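PDB 4OZU: coronin from Toxoplasma gondii, which probably binds actin filaments, and is represented here by its WD40 beta-propeller domain, one part of a longer chain. Local coordinates for residues F157-V160 with E161-E164; C189-K192 with D193-N197; I249-T252 with R253-D256; P372-T375 with A376-F380. All blocks are in the same frame, centred on the assembly; numbering follows the deposited sequence.

Interaction 1. Residues F157-V160 with E161-E164; sequences FWNV and EKNE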
loop_
_atom_site.group_PDB
_atom_site.type_symbol
_atom_site.label_atom_id
_atom_site.label_comp_id
_atom_site.label_asym_id
_atom_site.label_seq_id
_atom_site.Cartn_x
_atom_site.Cartn_y
_atom_site.Cartn_z
ATOM N N PHE A 157 12.532 2.472 -12.457
ATOM C CA PHE A 157 11.263 2.185 -13.111
ATOM C C PHE A 157 11.430 1.063 -14.125
ATOM O O PHE A 157 12.331 1.089 -14.967
ATOM C CB PHE A 157 10.713 3.439 -13.777
ATOM C CG PHE A 157 10.383 4.527 -12.806
ATOM C CD1 PHE A 157 9.163 4.548 -12.158
ATOM C CD2 PHE A 157 11.299 5.515 -12.519
ATOM C CE1 PHE A 157 8.865 5.549 -11.255
ATOM C CE2 PHE A 157 11.001 6.512 -11.613
ATOM C CZ PHE A 157 9.788 6.536 -10.990
ATOM N N TRP A 158 10.541 0.079 -14.033
ATOM C CA TRP A 158 10.663 -1.159 -14.785
ATOM C C TRP A 158 9.466 -1.408 -15.682
ATOM O O TRP A 158 8.328 -1.257 -15.248
ATOM C CB TRP A 158 10.800 -2.344 -13.829
ATOM C CG TRP A 158 12.127 -2.473 -13.173
ATOM C CD1 TRP A 158 12.494 -1.988 -11.949
ATOM C CD2 TRP A 158 13.272 -3.147 -13.699
ATOM N NE1 TRP A 158 13.800 -2.323 -11.682
ATOM C CE2 TRP A 158 14.301 -3.031 -12.743
ATOM C CE3 TRP A 158 13.531 -3.834 -14.890
ATOM C CZ2 TRP A 158 15.564 -3.579 -12.942
ATOM C CZ3 TRP A 158 14.781 -4.378 -15.080
ATOM C CH2 TRP A 158 15.781 -4.245 -14.115
ATOM N N ASN A 159 9.732 -1.803 -16.922
ATOM C CA ASN A 159 8.734 -2.447 -17.770
ATOM C C ASN A 159 8.922 -3.953 -17.621
ATOM O O ASN A 159 9.811 -4.536 -18.241
ATOM C CB ASN A 159 8.892 -2.006 -19.229
ATOM C CG ASN A 159 7.852 -2.621 -20.158
ATOM O OD1 ASN A 159 7.121 -3.542 -19.788
ATOM N ND2 ASN A 159 7.790 -2.107 -21.381
ATOM N N VAL A 160 8.108 -4.588 -16.789
ATOM C CA VAL A 160 8.354 -5.985 -16.441
ATOM C C VAL A 160 8.206 -6.897 -17.655
ATOM O O VAL A 160 8.874 -7.923 -17.738
ATOM C CB VAL A 160 7.408 -6.485 -15.313
ATOM C CG1 VAL A 160 7.556 -5.614 -14.074
ATOM C CG2 VAL A 160 5.969 -6.500 -15.775
ATOM N N GLU A 161 7.343 -6.514 -18.592
ATOM C CA GLU A 161 7.121 -7.298 -19.807
ATOM C C GLU A 161 8.412 -7.462 -20.600
ATOM O O GLU A 161 8.709 -8.541 -21.109
ATOM C CB GLU A 161 6.064 -6.637 -20.694
ATOM C CG GLU A 161 4.718 -6.432 -20.030
ATOM C CD GLU A 161 3.751 -5.681 -20.921
ATOM O OE1 GLU A 161 3.288 -4.597 -20.511
ATOM O OE2 GLU A 161 3.457 -6.170 -22.033
ATOM N N LYS A 162 9.173 -6.378 -20.694
ATOM C CA LYS A 162 10.401 -6.355 -21.480
ATOM C C LYS A 162 11.645 -6.560 -20.617
ATOM O O LYS A 162 12.757 -6.600 -21.133
ATOM C CB LYS A 162 10.513 -5.029 -22.235
ATOM C CG LYS A 162 9.421 -4.811 -23.276
ATOM C CD LYS A 162 9.512 -3.427 -23.907
ATOM C CE LYS A 162 10.768 -3.266 -24.753
ATOM N NZ LYS A 162 10.871 -1.905 -25.350
ATOM N N ASN A 163 11.447 -6.706 -19.310
ATOM C CA ASN A 163 12.553 -6.753 -18.362
ATOM C C ASN A 163 13.482 -5.573 -18.615
ATOM O O ASN A 163 14.699 -5.734 -18.777
ATOM C CB ASN A 163 13.305 -8.081 -18.463
ATOM C CG ASN A 163 13.963 -8.475 -17.154
ATOM O OD1 ASN A 163 14.547 -7.640 -16.462
ATOM N ND2 ASN A 163 13.851 -9.748 -16.796
ATOM N N GLU A 164 12.884 -4.385 -18.664
ATOM C CA GLU A 164 13.603 -3.167 -19.017
ATOM C C GLU A 164 13.496 -2.106 -17.928
ATOM O O GLU A 164 12.411 -1.628 -17.610
ATOM C CB GLU A 164 13.073 -2.606 -20.339
ATOM C CG GLU A 164 13.785 -1.348 -20.817
ATOM C CD GLU A 164 13.166 -0.765 -22.075
ATOM O OE1 GLU A 164 12.140 -1.300 -22.543
ATOM O OE2 GLU A 164 13.709 0.234 -22.594
#
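Asn-159 and Lys-162 lean across one another on the face of the hairpin that also carries Glu-164, at the turn that follows strand 154-159. The Asn-159 amide reaches over the turn because CG is anti to the backbone N (chi1 -179°). Its ND2 comes up against the aliphatic arm of Lys-162, 3.3 Å from CD. The other branch, OD1, faces Glu-161 and takes a weak, bent bond from Glu-161 N at 3.2 Å; the Glu-161 carboxylate is turned steeply to this amide, the two planes 71° apart. Beyond CD, Lys-162 carries NZ to Glu-164 OE1 at 3.1 Å, a salt bridge whose hydrogen bond is weak. Trp-158 and Asn-163 run side by side in the same direction, with Asn-163 OD1 3.6 Å from Trp-158 CZ3. The backbone closes the turn: Asn-159 N gives to Glu-164 O at 2.8 Å, and Glu-164 N returns a bond to Asn-159 O at 3.1 Å. Asn-163 and Glu-164 both face Asn-159, which makes a G1 beta bulge, with Asn-163 in a left-handed conformation. The turn thus joins strands 154-159 and 164-170 of one four-stranded antiparallel sheet. Trp-158, Val-160 and Asn-163 all touch Leu-126 of strand 124-126 in the preceding sheet, while Phe-157 packs on Ala-147 of strand 145-150.

Interaction 2. Residues C189-K192 with D193-N197; sequences CTTK and DKALN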
loop_
_atom_site.group_PDB
_atom_site.type_symbol
_atom_site.label_atom_id
_atom_site.label_comp_id
_atom_site.label_asym_id
_atom_site.label_seq_id
_atom_site.Cartn_x
_atom_site.Cartn_y
_atom_site.Cartn_z
ATOM N N CYS A 189 8.088 10.061 -3.393
ATOM C CA CYS A 189 8.922 9.302 -2.474
ATOM C C CYS A 189 9.472 10.194 -1.377
ATOM O O CYS A 189 9.600 11.402 -1.553
ATOM C CB CYS A 189 10.068 8.615 -3.216
ATOM S SG CYS A 189 11.155 9.729 -4.131
ATOM N N THR A 190 9.759 9.584 -0.233
ATOM C CA THR A 190 10.430 10.264 0.859
ATOM C C THR A 190 11.838 9.715 0.997
ATOM O O THR A 190 12.083 8.539 0.735
ATOM C CB THR A 190 9.682 10.092 2.186
ATOM O OG1 THR A 190 9.438 8.702 2.414
ATOM C CG2 THR A 190 8.343 10.842 2.147
ATOM N N THR A 191 12.759 10.576 1.402
ATOM C CA THR A 191 14.136 10.160 1.626
ATOM C C THR A 191 14.590 10.575 3.011
ATOM O O THR A 191 13.925 11.358 3.697
ATOM C CB THR A 191 15.085 10.742 0.561
ATOM O OG1 THR A 191 14.758 12.115 0.317
ATOM C CG2 THR A 191 14.950 9.967 -0.738
ATOM N N LYS A 192 15.729 10.031 3.421
ATOM C CA LYS A 192 16.229 10.205 4.771
ATOM C C LYS A 192 16.664 11.645 5.054
ATOM O O LYS A 192 16.843 12.023 6.211
ATOM C CB LYS A 192 17.388 9.240 5.008
ATOM C CG LYS A 192 17.596 8.854 6.458
ATOM C CD LYS A 192 18.764 7.893 6.594
ATOM C CE LYS A 192 19.467 8.056 7.930
ATOM N NZ LYS A 192 20.773 7.346 7.956
ATOM N N ASP A 193 16.829 12.451 4.006
ATOM C CA ASP A 193 17.145 13.870 4.191
ATOM C C ASP A 193 15.890 14.689 4.495
ATOM O O ASP A 193 15.932 15.918 4.464
ATOM C CB ASP A 193 17.850 14.446 2.957
ATOM C CG ASP A 193 17.007 14.365 1.704
ATOM O OD1 ASP A 193 16.062 13.550 1.665
ATOM O OD2 ASP A 193 17.291 15.116 0.746
ATOM N N LYS A 194 14.788 13.997 4.786
ATOM C CA LYS A 194 13.524 14.620 5.204
ATOM C C LYS A 194 12.813 15.288 4.033
ATOM O O LYS A 194 11.980 16.172 4.225
ATOM C CB LYS A 194 13.751 15.649 6.315
ATOM C CG LYS A 194 14.717 15.216 7.419
ATOM C CD LYS A 194 14.909 16.309 8.452
ATOM C CE LYS A 194 16.112 16.015 9.341
ATOM N NZ LYS A 194 16.155 16.878 10.549
ATOM N N ALA A 195 13.139 14.856 2.821
ATOM C CA ALA A 195 12.559 15.442 1.626
ATOM C C ALA A 195 11.434 14.574 1.083
ATOM O O ALA A 195 11.488 13.341 1.142
ATOM C CB ALA A 195 13.622 15.643 0.565
ATOM N N LEU A 196 10.408 15.243 0.570
ATOM C CA LEU A 196 9.394 14.613 -0.255
ATOM C C LEU A 196 9.695 14.987 -1.698
ATOM O O LEU A 196 9.765 16.172 -2.023
ATOM C CB LEU A 196 7.994 15.076 0.148
ATOM C CG LEU A 196 6.847 14.629 -0.763
ATOM C CD1 LEU A 196 6.603 13.133 -0.644
ATOM C CD2 LEU A 196 5.601 15.408 -0.431
ATOM N N ASN A 197 9.873 13.981 -2.550
ATOM C CA ASN A 197 10.256 14.195 -3.937
ATOM C C ASN A 197 9.205 13.659 -4.883
ATOM O O ASN A 197 8.656 12.577 -4.665
ATOM C CB ASN A 197 11.603 13.528 -4.238
ATOM C CG ASN A 197 12.644 13.804 -3.171
ATOM O OD1 ASN A 197 13.186 14.907 -3.083
ATOM N ND2 ASN A 197 12.936 12.793 -2.355
#
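Thr-191 OG1 is approached from two directions: by Asp-193 OD1, to which it appears to donate, and by Asn-197 ND2, which gives it a weak bond at 3.3 Å. The oxygen pair of Thr-191 and Asp-193 is modelled implausibly close, so its length, and anything resting on it, is doubtful. Placing OG1 between the backbone N and the carbonyl carbon (chi1 43°) turns it to the partner strand, and Asn-197 crosses the threonine at about a right angle to meet it. Asp-193 curls back in the same way (chi1 61°), and its OD1 also draws a weak bond from Ala-195 N at 3.4 Å. The chain here makes a type I turn from Thr-191 to Lys-194, closed by Lys-194 N to Thr-191 O at 3.0 Å. Further along, Cys-189 and Asn-197 form an antiparallel hydrogen-bonded pair, with Asn-197 N 2.8 Å from Cys-189 O, and Cys-189 SG lies 3.8 Å from Asn-197 CB on that face. Thr-190 and Leu-196 share the other face as a non-hydrogen-bonded pair, their CG2 and CD1 methyls 4.0 Å apart; Thr-190 OG1 turns instead to Ser-177 and Cys-219. Asp-193 is probably the equivalent of the aspartate found in this tight turn in many WD repeats. If the buried hydroxyl donates to Asp-193, as the model suggests, it would be left as acceptor for Asn-197 ND2. This would connect the turn to the hairpin, and through Ser-209 to strand 205-211, by a doubtful link and a weak one.

Interaction 3. Residues I249-T252 with R253-D256; sequences IWDT and RKFD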
loop_
_atom_site.group_PDB
_atom_site.type_symbol
_atom_site.label_atom_id
_atom_site.label_comp_id
_atom_site.label_asym_id
_atom_site.label_seq_id
_atom_site.Cartn_x
_atom_site.Cartn_y
_atom_site.Cartn_z
ATOM N N ILE A 249 -0.591 17.779 4.051
ATOM C CA ILE A 249 -1.128 17.646 2.701
ATOM C C ILE A 249 -0.380 18.627 1.805
ATOM O O ILE A 249 -0.203 19.790 2.169
ATOM C CB ILE A 249 -2.644 17.931 2.653
ATOM C CG1 ILE A 249 -3.409 16.857 3.430
ATOM C CG2 ILE A 249 -3.137 18.006 1.195
ATOM C CD1 ILE A 249 -4.900 17.111 3.543
ATOM N N TRP A 250 0.063 18.137 0.651
ATOM C CA TRP A 250 0.832 18.924 -0.303
ATOM C C TRP A 250 0.151 18.946 -1.645
ATOM O O TRP A 250 -0.384 17.937 -2.098
ATOM C CB TRP A 250 2.238 18.356 -0.485
ATOM C CG TRP A 250 2.931 18.133 0.791
ATOM C CD1 TRP A 250 2.822 17.039 1.604
ATOM C CD2 TRP A 250 3.845 19.026 1.434
ATOM N NE1 TRP A 250 3.617 17.195 2.707
ATOM C CE2 TRP A 250 4.250 18.408 2.632
ATOM C CE3 TRP A 250 4.352 20.285 1.115
ATOM C CZ2 TRP A 250 5.145 19.009 3.509
ATOM C CZ3 TRP A 250 5.239 20.878 1.983
ATOM C CH2 TRP A 250 5.629 20.241 3.169
ATOM N N ASP A 251 0.216 20.108 -2.274
ATOM C CA ASP A 251 -0.208 20.305 -3.649
ATOM C C ASP A 251 1.047 20.374 -4.510
ATOM O O ASP A 251 1.833 21.315 -4.391
ATOM C CB ASP A 251 -1.029 21.587 -3.762
ATOM C CG ASP A 251 -1.488 21.879 -5.178
ATOM O OD1 ASP A 251 -1.136 21.126 -6.112
ATOM O OD2 ASP A 251 -2.211 22.881 -5.352
ATOM N N THR A 252 1.243 19.381 -5.373
ATOM C CA THR A 252 2.481 19.305 -6.148
ATOM C C THR A 252 2.603 20.409 -7.193
ATOM O O THR A 252 3.662 20.579 -7.804
ATOM C CB THR A 252 2.625 17.939 -6.848
ATOM O OG1 THR A 252 1.454 17.660 -7.622
ATOM C CG2 THR A 252 2.817 16.842 -5.815
ATOM N N ARG A 253 1.530 21.171 -7.387
ATOM C CA ARG A 253 1.548 22.314 -8.295
ATOM C C ARG A 253 1.868 23.627 -7.568
ATOM O O ARG A 253 2.139 24.657 -8.202
ATOM C CB ARG A 253 0.205 22.431 -9.010
ATOM C CG ARG A 253 -0.010 21.374 -10.070
ATOM C CD ARG A 253 -1.210 21.692 -10.945
ATOM N NE ARG A 253 -1.360 20.714 -12.020
ATOM C CZ ARG A 253 -2.018 19.563 -11.910
ATOM N NH1 ARG A 253 -2.617 19.224 -10.768
ATOM N NH2 ARG A 253 -2.083 18.747 -12.952
ATOM N N LYS A 254 1.804 23.579 -6.238
ATOM C CA LYS A 254 2.146 24.696 -5.351
ATOM C C LYS A 254 2.925 24.120 -4.175
ATOM O O LYS A 254 2.445 24.091 -3.034
ATOM C CB LYS A 254 0.896 25.420 -4.849
ATOM C CG LYS A 254 0.001 25.990 -5.930
ATOM C CD LYS A 254 -1.011 26.949 -5.320
ATOM C CE LYS A 254 -2.102 27.334 -6.301
ATOM N NZ LYS A 254 -3.042 28.320 -5.700
ATOM N N PHE A 255 4.131 23.657 -4.477
ATOM C CA PHE A 255 4.840 22.683 -3.658
ATOM C C PHE A 255 5.854 23.315 -2.709
ATOM O O PHE A 255 6.885 22.721 -2.414
ATOM C CB PHE A 255 5.538 21.703 -4.600
ATOM C CG PHE A 255 5.813 20.350 -4.013
ATOM C CD1 PHE A 255 4.837 19.640 -3.316
ATOM C CD2 PHE A 255 7.053 19.764 -4.203
ATOM C CE1 PHE A 255 5.112 18.388 -2.809
ATOM C CE2 PHE A 255 7.326 18.513 -3.695
ATOM C CZ PHE A 255 6.364 17.826 -2.997
ATOM N N ASP A 256 5.556 24.519 -2.230
ATOM C CA ASP A 256 6.495 25.264 -1.394
ATOM C C ASP A 256 6.155 25.147 0.091
ATOM O O ASP A 256 7.016 25.330 0.953
ATOM C CB ASP A 256 6.513 26.738 -1.808
ATOM C CG ASP A 256 5.144 27.399 -1.692
ATOM O OD1 ASP A 256 4.117 26.696 -1.834
ATOM O OD2 ASP A 256 5.095 28.628 -1.463
HETATM O O HOH W 1 1.800 22.133 -1.231
HETATM O O HOH W 2 -2.833 20.302 -8.040
#
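Phe-255 packs its ring edge against Trp-250, CE1 standing 3.7 Å from the Trp-250 CB, and this is the dense side of the turn. The two rings stand obliquely, their planes 70° apart. Phe-255 CG, set anti to the backbone N (chi1 -155°), brings CD1 to 3.7 Å from Thr-252 CA, which meets the ring obliquely. A type I turn from Asp-251 to Lys-254 bends the chain, closed by Lys-254 N to Asp-251 O at 2.9 Å. Asp-251 OD1 takes Arg-253 N at 3.0 Å from above the carboxylate plane, an Asx turn coinciding with the type I turn. Beside the Trp-250 ring, within the mouth of the turn, a water links Asp-251 N and Lys-254 O. The far side is looser and wet. There another water joins Asp-251 OD1 to Arg-253 NH1, which are 5.2 Å apart and not in direct contact. Trp-250 and Asp-251 end the third strand of their sheet, consistent with the WD dipeptide position of a propeller repeat. Both Trp-250 and Phe-255 rest on Leu-196 of strand 195-200 in the neighbouring sheet, whereas Arg-253 makes a salt bridge to Asp-231, in the loop before strand 233-239.

Interaction 4. Residues P372-T375 with A376-F380; sequences PSMT and AEEWF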
loop_
_atom_site.group_PDB
_atom_site.type_symbol
_atom_site.label_atom_id
_atom_site.label_comp_id
_atom_site.label_asym_id
_atom_site.label_seq_id
_atom_site.Cartn_x
_atom_site.Cartn_y
_atom_site.Cartn_z
ATOM N N PRO A 372 -6.342 -2.663 -16.565
ATOM C CA PRO A 372 -5.549 -1.449 -16.788
ATOM C C PRO A 372 -6.219 -0.466 -17.746
ATOM O O PRO A 372 -6.799 -0.904 -18.733
ATOM C CB PRO A 372 -4.245 -1.973 -17.408
ATOM C CG PRO A 372 -4.299 -3.462 -17.309
ATOM C CD PRO A 372 -5.714 -3.863 -17.143
ATOM N N SER A 373 -6.118 0.836 -17.486
ATOM C CA SER A 373 -6.714 1.812 -18.397
ATOM C C SER A 373 -5.824 2.032 -19.615
ATOM O O SER A 373 -6.302 2.439 -20.675
ATOM C CB SER A 373 -6.970 3.150 -17.696
ATOM O OG SER A 373 -5.762 3.834 -17.429
ATOM N N MET A 374 -4.535 1.735 -19.457
ATOM C CA MET A 374 -3.550 1.925 -20.517
ATOM C C MET A 374 -2.604 0.734 -20.627
ATOM O O MET A 374 -2.230 0.135 -19.620
ATOM C CB MET A 374 -2.721 3.184 -20.261
ATOM C CG MET A 374 -3.500 4.466 -20.306
ATOM S SD MET A 374 -2.462 5.866 -19.855
ATOM C CE MET A 374 -2.469 5.728 -18.076
ATOM N N THR A 375 -2.240 0.388 -21.855
ATOM C CA THR A 375 -1.093 -0.478 -22.090
ATOM C C THR A 375 0.183 0.328 -21.861
ATOM O O THR A 375 0.154 1.561 -21.884
ATOM C CB THR A 375 -1.081 -1.036 -23.513
ATOM O OG1 THR A 375 -0.882 0.040 -24.440
ATOM C CG2 THR A 375 -2.395 -1.751 -23.825
ATOM N N ALA A 376 1.301 -0.357 -21.646
ATOM C CA ALA A 376 2.572 0.336 -21.467
ATOM C C ALA A 376 2.866 1.204 -22.686
ATOM O O ALA A 376 3.333 2.335 -22.563
ATOM C CB ALA A 376 3.695 -0.657 -21.237
ATOM N N GLU A 377 2.579 0.667 -23.866
ATOM C CA GLU A 377 2.870 1.364 -25.111
ATOM C C GLU A 377 2.063 2.658 -25.201
ATOM O O GLU A 377 2.587 3.688 -25.620
ATOM C CB GLU A 377 2.581 0.458 -26.313
ATOM C CG GLU A 377 3.546 -0.723 -26.468
ATOM C CD GLU A 377 3.530 -1.682 -25.281
ATOM O OE1 GLU A 377 2.428 -1.999 -24.772
ATOM O OE2 GLU A 377 4.625 -2.110 -24.850
ATOM N N GLU A 378 0.794 2.608 -24.795
ATOM C CA GLU A 378 -0.057 3.800 -24.789
ATOM C C GLU A 378 0.475 4.839 -23.806
ATOM O O GLU A 378 0.510 6.030 -24.099
ATOM C CB GLU A 378 -1.502 3.433 -24.426
ATOM C CG GLU A 378 -2.274 2.740 -25.549
ATOM C CD GLU A 378 -3.590 2.143 -25.072
ATOM O OE1 GLU A 378 -3.802 2.091 -23.849
ATOM O OE2 GLU A 378 -4.413 1.718 -25.907
ATOM N N TRP A 379 0.898 4.370 -22.641
ATOM C CA TRP A 379 1.417 5.243 -21.598
ATOM C C TRP A 379 2.694 5.951 -22.059
ATOM O O TRP A 379 2.870 7.144 -21.825
ATOM C CB TRP A 379 1.672 4.421 -20.342
ATOM C CG TRP A 379 2.023 5.172 -19.111
ATOM C CD1 TRP A 379 1.222 6.037 -18.413
ATOM C CD2 TRP A 379 3.247 5.078 -18.377
ATOM N NE1 TRP A 379 1.883 6.496 -17.298
ATOM C CE2 TRP A 379 3.129 5.920 -17.253
ATOM C CE3 TRP A 379 4.439 4.373 -18.566
ATOM C CZ2 TRP A 379 4.154 6.077 -16.327
ATOM C CZ3 TRP A 379 5.457 4.531 -17.646
ATOM C CH2 TRP A 379 5.313 5.378 -16.545
ATOM N N PHE A 380 3.576 5.220 -22.733
ATOM C CA PHE A 380 4.823 5.814 -23.206
ATOM C C PHE A 380 4.586 6.819 -24.332
ATOM O O PHE A 380 5.441 7.655 -24.612
ATOM C CB PHE A 380 5.794 4.728 -23.668
ATOM C CG PHE A 380 6.474 4.019 -22.535
ATOM C CD1 PHE A 380 7.242 4.729 -21.626
ATOM C CD2 PHE A 380 6.350 2.651 -22.377
ATOM C CE1 PHE A 380 7.874 4.084 -20.580
ATOM C CE2 PHE A 380 6.980 2.001 -21.328
ATOM C CZ PHE A 380 7.738 2.714 -20.430
HETATM O O HOH W 3 -6.306 1.743 -23.573
#
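Met-374 meets the indole of Trp-379 at its edge: SD is 5.1 Å from the centroid of the five-membered ring and 82° off the ring normal, a Met-aromatic contact. The bend at the end of the methionine (chi3 -80°) brings CE to 3.7 Å from Trp-379 CD1, approaching the ring obliquely. On the benzo side of the indole, Trp-379 CE3 sits 4.0 Å above one face of the Phe-380 ring, offset toward its rim. Arg-202 adds a cation-pi contact to the tryptophan, and Phe-166 meets Phe-380 edge to face.

Beside this aromatic group lies a capping box that starts helix 376-380. Thr-375 is the N-cap, its OG1 accepting from Glu-378 N at 3.1 Å. In return Glu-378 OE1 takes Thr-375 N at 3.1 Å, the donor standing well above the carboxylate plane. Glu-378 CG packs within 3.2 Å of Thr-375 OG1, so the two side chains lie close against each other. The first helical turn is closed by Trp-379 N to Thr-375 O at 3.0 Å. A water donates to both Ser-373 O and Glu-378 OE1, extending the grip on the carboxylate into the preceding loop. The position of the Glu-378 carboxylate near the N-terminal end of the helix would probably favour its negative charge.

The short helix is set against the strands: Trp-379 and Phe-380 both touch Ile-145 of strand 145-150, Trp-379 NE1 makes a weak bond to Gly-184 O, and the loop leading in is tied through Met-374 to Ala-141.

How the interactions relate
The four contacts fall into two touching pairs on the propeller. Interactions 1 and 4 have centres about 13 Å apart, though far apart in sequence: helix 376-380 touches the hairpin end at 157-164, with Glu-161 OE1 4.0 Å from Ala-376 CB and Asn-159 ND2 4.2 Å from Phe-380 CE2. Interactions 2 and 3, about 14 Å between centres, join adjacent sheets through Leu-196, whose CD2 lies 3.6 Å from Phe-255 CZ. Between the pairs there is no touch; interactions 1 and 2 come within about 8 Å at their nearest atoms. A bound Tris molecule, probably from the crystallisation liquor, lies about 4 Å from the Trp-250 side chain of interaction 3.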